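Side-chain contacts in RE55538p (Drosophila melanogaster, PDB 4IX7), which represses transcription of neural-development genes and acts as a corepressor for Su(H), gripping the palindromic DNA site CCAATTGG through its BEN domain: residues T96-C99 / A100-K104; R41-L44 / A45-V49. One frame throughout, in Å; residues are numbered along the deposited sequence.

Interaction 1 of 2, residues T96-C99 / A100-K104. With nucleotides of chain B; nucleotides of chain A.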
# COMPACT_ATOMS: atom_id res chain seq x y z
N THR C 96 -4.38 -5.57 -6.69
CA THR C 96 -3.31 -6.46 -6.23
C THR C 96 -3.80 -7.37 -5.11
O THR C 96 -3.55 -8.58 -5.11
CB THR C 96 -2.09 -5.63 -5.72
OG1 THR C 96 -1.51 -4.90 -6.81
CG2 THR C 96 -1.05 -6.54 -5.09
N THR C 97 -4.52 -6.80 -4.16
CA THR C 97 -5.00 -7.55 -3.02
C THR C 97 -6.03 -8.59 -3.45
O THR C 97 -5.97 -9.74 -3.04
CB THR C 97 -5.62 -6.63 -1.96
OG1 THR C 97 -4.68 -5.59 -1.62
CG2 THR C 97 -5.97 -7.44 -0.71
N LYS C 98 -6.95 -8.20 -4.32
CA LYS C 98 -7.98 -9.13 -4.77
C LYS C 98 -7.37 -10.31 -5.54
O LYS C 98 -7.81 -11.47 -5.37
CB LYS C 98 -9.03 -8.41 -5.61
CG LYS C 98 -10.11 -9.32 -6.21
CD LYS C 98 -10.78 -10.16 -5.12
CE LYS C 98 -12.06 -10.79 -5.63
NZ LYS C 98 -12.70 -11.71 -4.62
N CYS C 99 -6.39 -10.03 -6.39
CA CYS C 99 -5.69 -11.10 -7.11
C CYS C 99 -5.02 -12.06 -6.13
O CYS C 99 -5.08 -13.27 -6.31
CB CYS C 99 -4.63 -10.52 -8.06
SG CYS C 99 -5.36 -9.73 -9.50
N ALA C 100 -4.39 -11.51 -5.10
CA ALA C 100 -3.75 -12.35 -4.08
C ALA C 100 -4.78 -13.17 -3.31
O ALA C 100 -4.55 -14.33 -3.00
CB ALA C 100 -2.93 -11.48 -3.13
N ASP C 101 -5.94 -12.56 -3.03
CA ASP C 101 -7.02 -13.26 -2.34
C ASP C 101 -7.54 -14.45 -3.16
O ASP C 101 -7.77 -15.55 -2.63
CB ASP C 101 -8.18 -12.31 -2.03
CG ASP C 101 -7.82 -11.25 -0.98
OD1 ASP C 101 -6.85 -11.44 -0.22
OD2 ASP C 101 -8.55 -10.23 -0.89
N GLU C 102 -7.71 -14.25 -4.46
CA GLU C 102 -8.21 -15.31 -5.34
C GLU C 102 -7.17 -16.41 -5.52
O GLU C 102 -7.51 -17.59 -5.63
CB GLU C 102 -8.65 -14.74 -6.69
CG GLU C 102 -9.88 -13.85 -6.59
CD GLU C 102 -11.14 -14.61 -6.19
OE1 GLU C 102 -11.18 -15.86 -6.24
OE2 GLU C 102 -12.12 -13.93 -5.81
N ASN C 103 -5.90 -16.02 -5.54
CA ASN C 103 -4.84 -17.01 -5.61
C ASN C 103 -4.86 -17.92 -4.38
O ASN C 103 -4.67 -19.12 -4.51
CB ASN C 103 -3.48 -16.32 -5.73
CG ASN C 103 -2.33 -17.30 -5.82
OD1 ASN C 103 -1.74 -17.66 -4.80
ND2 ASN C 103 -2.01 -17.73 -7.04
N LYS C 104 -5.11 -17.34 -3.21
CA LYS C 104 -5.15 -18.14 -1.98
C LYS C 104 -6.27 -19.15 -2.05
O LYS C 104 -6.12 -20.31 -1.65
CB LYS C 104 -5.33 -17.24 -0.77
CG LYS C 104 -4.06 -16.53 -0.35
CD LYS C 104 -4.37 -15.38 0.57
CE LYS C 104 -3.08 -14.68 0.97
NZ LYS C 104 -3.35 -13.50 1.83
P DC B 4 -11.95 -4.39 1.89
OP1 DC B 4 -12.68 -3.14 2.18
OP2 DC B 4 -11.48 -4.69 0.52
O5' DC B 4 -10.66 -4.48 2.82
C5' DC B 4 -10.83 -4.33 4.22
C4' DC B 4 -9.52 -4.67 4.90
O4' DC B 4 -9.19 -6.05 4.65
C3' DC B 4 -8.32 -3.89 4.37
O3' DC B 4 -8.05 -2.90 5.35
C2' DC B 4 -7.20 -4.92 4.24
C1' DC B 4 -7.80 -6.17 4.87
N1 DC B 4 -7.40 -7.45 4.22
C2 DC B 4 -6.65 -8.38 4.95
O2 DC B 4 -6.34 -8.11 6.11
N3 DC B 4 -6.28 -9.54 4.35
C4 DC B 4 -6.64 -9.78 3.08
N4 DC B 4 -6.26 -10.95 2.53
C5 DC B 4 -7.39 -8.83 2.32
C6 DC B 4 -7.74 -7.69 2.92
P DT B 3 -14.92 -9.83 -0.64
OP1 DT B 3 -16.10 -9.00 -0.97
OP2 DT B 3 -13.98 -10.29 -1.67
O5' DT B 3 -14.05 -9.03 0.45
C5' DT B 3 -14.74 -8.45 1.52
C4' DT B 3 -13.73 -7.84 2.46
O4' DT B 3 -12.96 -8.91 3.06
C3' DT B 3 -12.71 -6.91 1.79
O3' DT B 3 -12.84 -5.62 2.40
C2' DT B 3 -11.37 -7.59 2.05
C1' DT B 3 -11.64 -8.42 3.29
N1 DT B 3 -10.78 -9.60 3.47
C2 DT B 3 -10.19 -9.81 4.70
O2 DT B 3 -10.33 -9.04 5.65
N3 DT B 3 -9.42 -10.94 4.78
C4 DT B 3 -9.22 -11.88 3.79
O4 DT B 3 -8.51 -12.87 3.97
C5 DT B 3 -9.87 -11.61 2.54
C7 DT B 3 -9.71 -12.56 1.38
C6 DT B 3 -10.62 -10.51 2.44
P DG A 10 2.01 -18.47 3.90
OP1 DG A 10 2.78 -19.70 4.24
OP2 DG A 10 0.83 -18.58 3.02
O5' DG A 10 1.54 -17.77 5.24
C5' DG A 10 2.51 -17.54 6.25
C4' DG A 10 1.82 -17.03 7.49
O4' DG A 10 1.22 -15.73 7.26
C3' DG A 10 0.69 -17.90 8.01
O3' DG A 10 0.74 -17.78 9.42
C2' DG A 10 -0.56 -17.27 7.40
C1' DG A 10 -0.19 -15.79 7.34
N9 DG A 10 -0.63 -15.07 6.14
C8 DG A 10 -0.81 -15.57 4.87
N7 DG A 10 -1.16 -14.65 4.01
C5 DG A 10 -1.19 -13.47 4.75
C6 DG A 10 -1.51 -12.15 4.36
O6 DG A 10 -1.84 -11.74 3.23
N1 DG A 10 -1.43 -11.25 5.41
C2 DG A 10 -1.08 -11.58 6.70
N2 DG A 10 -1.06 -10.59 7.60
N3 DG A 10 -0.78 -12.82 7.08
C4 DG A 10 -0.85 -13.71 6.06
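Thr96 O accepts the N-H of Ala100, the first of four i-to-i+4 backbone bonds that join 96-99 to 100-104 in the DNA-recognition helix of the BEN domain; the Thr96 hydroxyl bonds to a phosphate. One residue on, Thr97 lies alongside Asp101, pointing the same way. Thr97 CG2 is anti to the backbone N (chi1 -53° for OG1), which sends the methyl to 3.6 Å from C5 of DC4 of chain B while OG1 turns back to Asn93 O. Asp101 suits its place as an acceptor: its OD1 takes the N4 amino hydrogen of that cytosine at 2.9 Å in an almost straight bond (176°), and Arg32 holds OD2 by a salt bridge. Asp101 CG also packs 3.3 Å from C7 of DT3 of chain B. Lys98, bent at chi2 (54°), reaches Glu102 in a salt bridge, Lys98 NZ meeting Glu102 OE2 on its anti side at 2.6 Å; a lysine suits the place, being long enough to turn back to a partner its first bond points away from. From Cys99 the carbonyl O bonds to Asn103 N. Lys104, extended beyond CG, donates from NZ to O6 of DG10 of chain A at 2.7 Å, as well as to a second guanine O6. Behind this base-reading face, Lys98 packs on Leu35 and Val36 of helix 27-38, Glu102 touches Leu44 and Ala45 of helix 41-46, and Cys99 rests on Leu68 in a loop.

Interaction 2 of 2, residues R41-L44 / A45-V49. With nucleotides of chain B; nucleotides of chain A.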
# COMPACT_ATOMS: atom_id res chain seq x y z
N ARG C 41 -12.69 -16.02 -11.70
CA ARG C 41 -11.84 -16.13 -10.52
C ARG C 41 -10.50 -16.76 -10.87
O ARG C 41 -9.47 -16.40 -10.30
CB ARG C 41 -12.50 -16.93 -9.39
CG ARG C 41 -13.86 -16.43 -8.97
CD ARG C 41 -13.86 -14.98 -8.54
NE ARG C 41 -15.22 -14.60 -8.17
CZ ARG C 41 -15.66 -14.45 -6.92
NH1 ARG C 41 -14.83 -14.60 -5.90
NH2 ARG C 41 -16.92 -14.12 -6.71
N GLU C 42 -10.51 -17.70 -11.81
CA GLU C 42 -9.27 -18.37 -12.21
C GLU C 42 -8.27 -17.39 -12.81
O GLU C 42 -7.08 -17.46 -12.53
CB GLU C 42 -9.54 -19.52 -13.18
CG GLU C 42 -8.34 -20.45 -13.41
CD GLU C 42 -7.51 -20.08 -14.64
OE1 GLU C 42 -6.43 -20.69 -14.83
OE2 GLU C 42 -7.92 -19.19 -15.42
N THR C 43 -8.77 -16.46 -13.63
CA THR C 43 -7.92 -15.41 -14.19
C THR C 43 -7.32 -14.54 -13.08
O THR C 43 -6.11 -14.24 -13.09
CB THR C 43 -8.72 -14.53 -15.17
OG1 THR C 43 -9.20 -15.34 -16.25
CG2 THR C 43 -7.84 -13.44 -15.73
N LEU C 44 -8.15 -14.13 -12.13
CA LEU C 44 -7.68 -13.31 -11.01
C LEU C 44 -6.65 -14.06 -10.18
O LEU C 44 -5.71 -13.46 -9.65
CB LEU C 44 -8.86 -12.91 -10.12
CG LEU C 44 -9.91 -12.03 -10.80
CD1 LEU C 44 -11.07 -11.77 -9.84
CD2 LEU C 44 -9.30 -10.71 -11.25
N ALA C 45 -6.83 -15.37 -10.07
CA ALA C 45 -5.96 -16.16 -9.21
C ALA C 45 -4.59 -16.42 -9.85
O ALA C 45 -3.62 -16.71 -9.15
CB ALA C 45 -6.62 -17.46 -8.86
N THR C 46 -4.52 -16.31 -11.17
CA THR C 46 -3.29 -16.65 -11.89
C THR C 46 -2.59 -15.47 -12.55
O THR C 46 -1.53 -15.65 -13.15
CB THR C 46 -3.58 -17.68 -13.00
OG1 THR C 46 -4.57 -17.16 -13.90
CG2 THR C 46 -4.06 -18.98 -12.40
N HIS C 47 -3.18 -14.28 -12.45
CA HIS C 47 -2.61 -13.08 -13.05
C HIS C 47 -2.31 -12.05 -11.98
O HIS C 47 -2.72 -12.20 -10.82
CB HIS C 47 -3.59 -12.48 -14.07
CG HIS C 47 -3.70 -13.28 -15.33
ND1 HIS C 47 -4.12 -14.60 -15.35
CD2 HIS C 47 -3.44 -12.95 -16.62
CE1 HIS C 47 -4.12 -15.04 -16.60
NE2 HIS C 47 -3.71 -14.06 -17.39
N SER C 48 -1.59 -11.01 -12.37
CA SER C 48 -1.29 -9.89 -11.50
C SER C 48 -1.57 -8.56 -12.21
O SER C 48 -1.83 -8.53 -13.42
CB SER C 48 0.17 -9.94 -11.04
OG SER C 48 1.04 -9.80 -12.16
N VAL C 49 -1.47 -7.46 -11.48
CA VAL C 49 -1.68 -6.15 -12.08
C VAL C 49 -0.62 -5.85 -13.13
O VAL C 49 -0.95 -5.36 -14.22
CB VAL C 49 -1.68 -5.04 -11.01
CG1 VAL C 49 -1.71 -3.66 -11.66
CG2 VAL C 49 -2.88 -5.22 -10.09
O5' DG B 1 -20.37 -16.94 -4.57
C5' DG B 1 -20.06 -17.51 -3.31
C4' DG B 1 -18.60 -17.93 -3.26
O4' DG B 1 -18.28 -18.87 -4.31
C3' DG B 1 -17.63 -16.80 -3.55
O3' DG B 1 -17.46 -16.13 -2.34
C2' DG B 1 -16.36 -17.54 -3.93
C1' DG B 1 -16.93 -18.71 -4.71
N9 DG B 1 -16.94 -18.58 -6.17
C8 DG B 1 -17.86 -17.87 -6.89
N7 DG B 1 -17.66 -17.94 -8.18
C5 DG B 1 -16.56 -18.75 -8.31
C6 DG B 1 -15.89 -19.18 -9.49
O6 DG B 1 -16.17 -18.90 -10.66
N1 DG B 1 -14.81 -20.00 -9.21
C2 DG B 1 -14.42 -20.36 -7.94
N2 DG B 1 -13.35 -21.15 -7.88
N3 DG B 1 -15.03 -19.97 -6.82
C4 DG B 1 -16.09 -19.16 -7.08
P DA A 7 1.77 -6.39 -8.80
OP1 DA A 7 1.64 -6.68 -10.24
OP2 DA A 7 0.58 -6.14 -7.96
O5' DA A 7 2.55 -7.57 -8.10
C5' DA A 7 3.70 -8.09 -8.75
C4' DA A 7 4.21 -9.28 -7.97
O4' DA A 7 4.88 -8.79 -6.78
C3' DA A 7 3.16 -10.28 -7.50
O3' DA A 7 3.75 -11.59 -7.50
C2' DA A 7 2.84 -9.83 -6.07
C1' DA A 7 4.19 -9.25 -5.63
N9 DA A 7 4.09 -8.12 -4.70
C8 DA A 7 3.19 -7.08 -4.74
N7 DA A 7 3.35 -6.22 -3.76
C5 DA A 7 4.43 -6.71 -3.03
C6 DA A 7 5.09 -6.26 -1.87
N6 DA A 7 4.75 -5.14 -1.20
N1 DA A 7 6.13 -7.00 -1.42
C2 DA A 7 6.47 -8.12 -2.08
N3 DA A 7 5.93 -8.65 -3.18
C4 DA A 7 4.89 -7.89 -3.60
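Thr43 lays its CG2 methyl over one face of the His47 ring, 4.1 Å from the centroid and 17° off the normal, a CH-pi contact set toward the ring's rim. It marks the C-terminal end of the short helix 41-46 of the BEN domain, where His47 is the first residue to leave helical angles and the chain passes into a short, weakly bonded strand at about 47-48. The methyl reaches the ring because Thr43 holds CG2 anti to its backbone N, which leaves OG1 to bond with Asp40. As the helix ends, its bonds become shared: Thr46 N donates to Thr43 O from above the carbonyl plane and only weakly to Glu42 O. Thr46 suits this end because its hydroxyl, placed between backbone N and carbonyl carbon (chi1 57°), donates to Glu42 O at 2.9 Å and accepts from the histidine. A valine here would probably cost Glu42 O its hydroxyl donor and His47 ND1 the acceptor OG1, leaving the ring freer to turn. At the other end, Arg41 spreads its aliphatic chain on the guanine of DG1 of chain B, CG lying 3.5 Å from C6, while NH1 forms salt bridges with Glu102 and a phosphate; an arginine combines both roles. Beyond the turn, Val49 N comes within 3.4 Å of OP1 of DA7 of chain A. His47 ND1 meets Thr46 OG1 at 3.0 Å, the oxygen 10° out of the ring plane.

Overall arrangement
Interaction 2 precedes interaction 1 in the chain, yet their centres lie only 7 Å apart, because helix 41-46 packs against the back of helix 88-112. Two polar links join them: Arg41 NH1 to Glu102 OE2, a salt bridge of 2.8 Å, and Asn103 ND2 to Ala45 O, a probable hydrogen bond of the same length. Glu102 OE2 thus serves both Lys98 and Arg41, and the two cations flanking one carboxylate probably help keep it ionised. Cys99 CB also packs 3.5 Å from Leu44 O. On the DNA, residues 96-104 read base edges on both strands, whereas residues 41-49 meet a terminal guanine and the backbone.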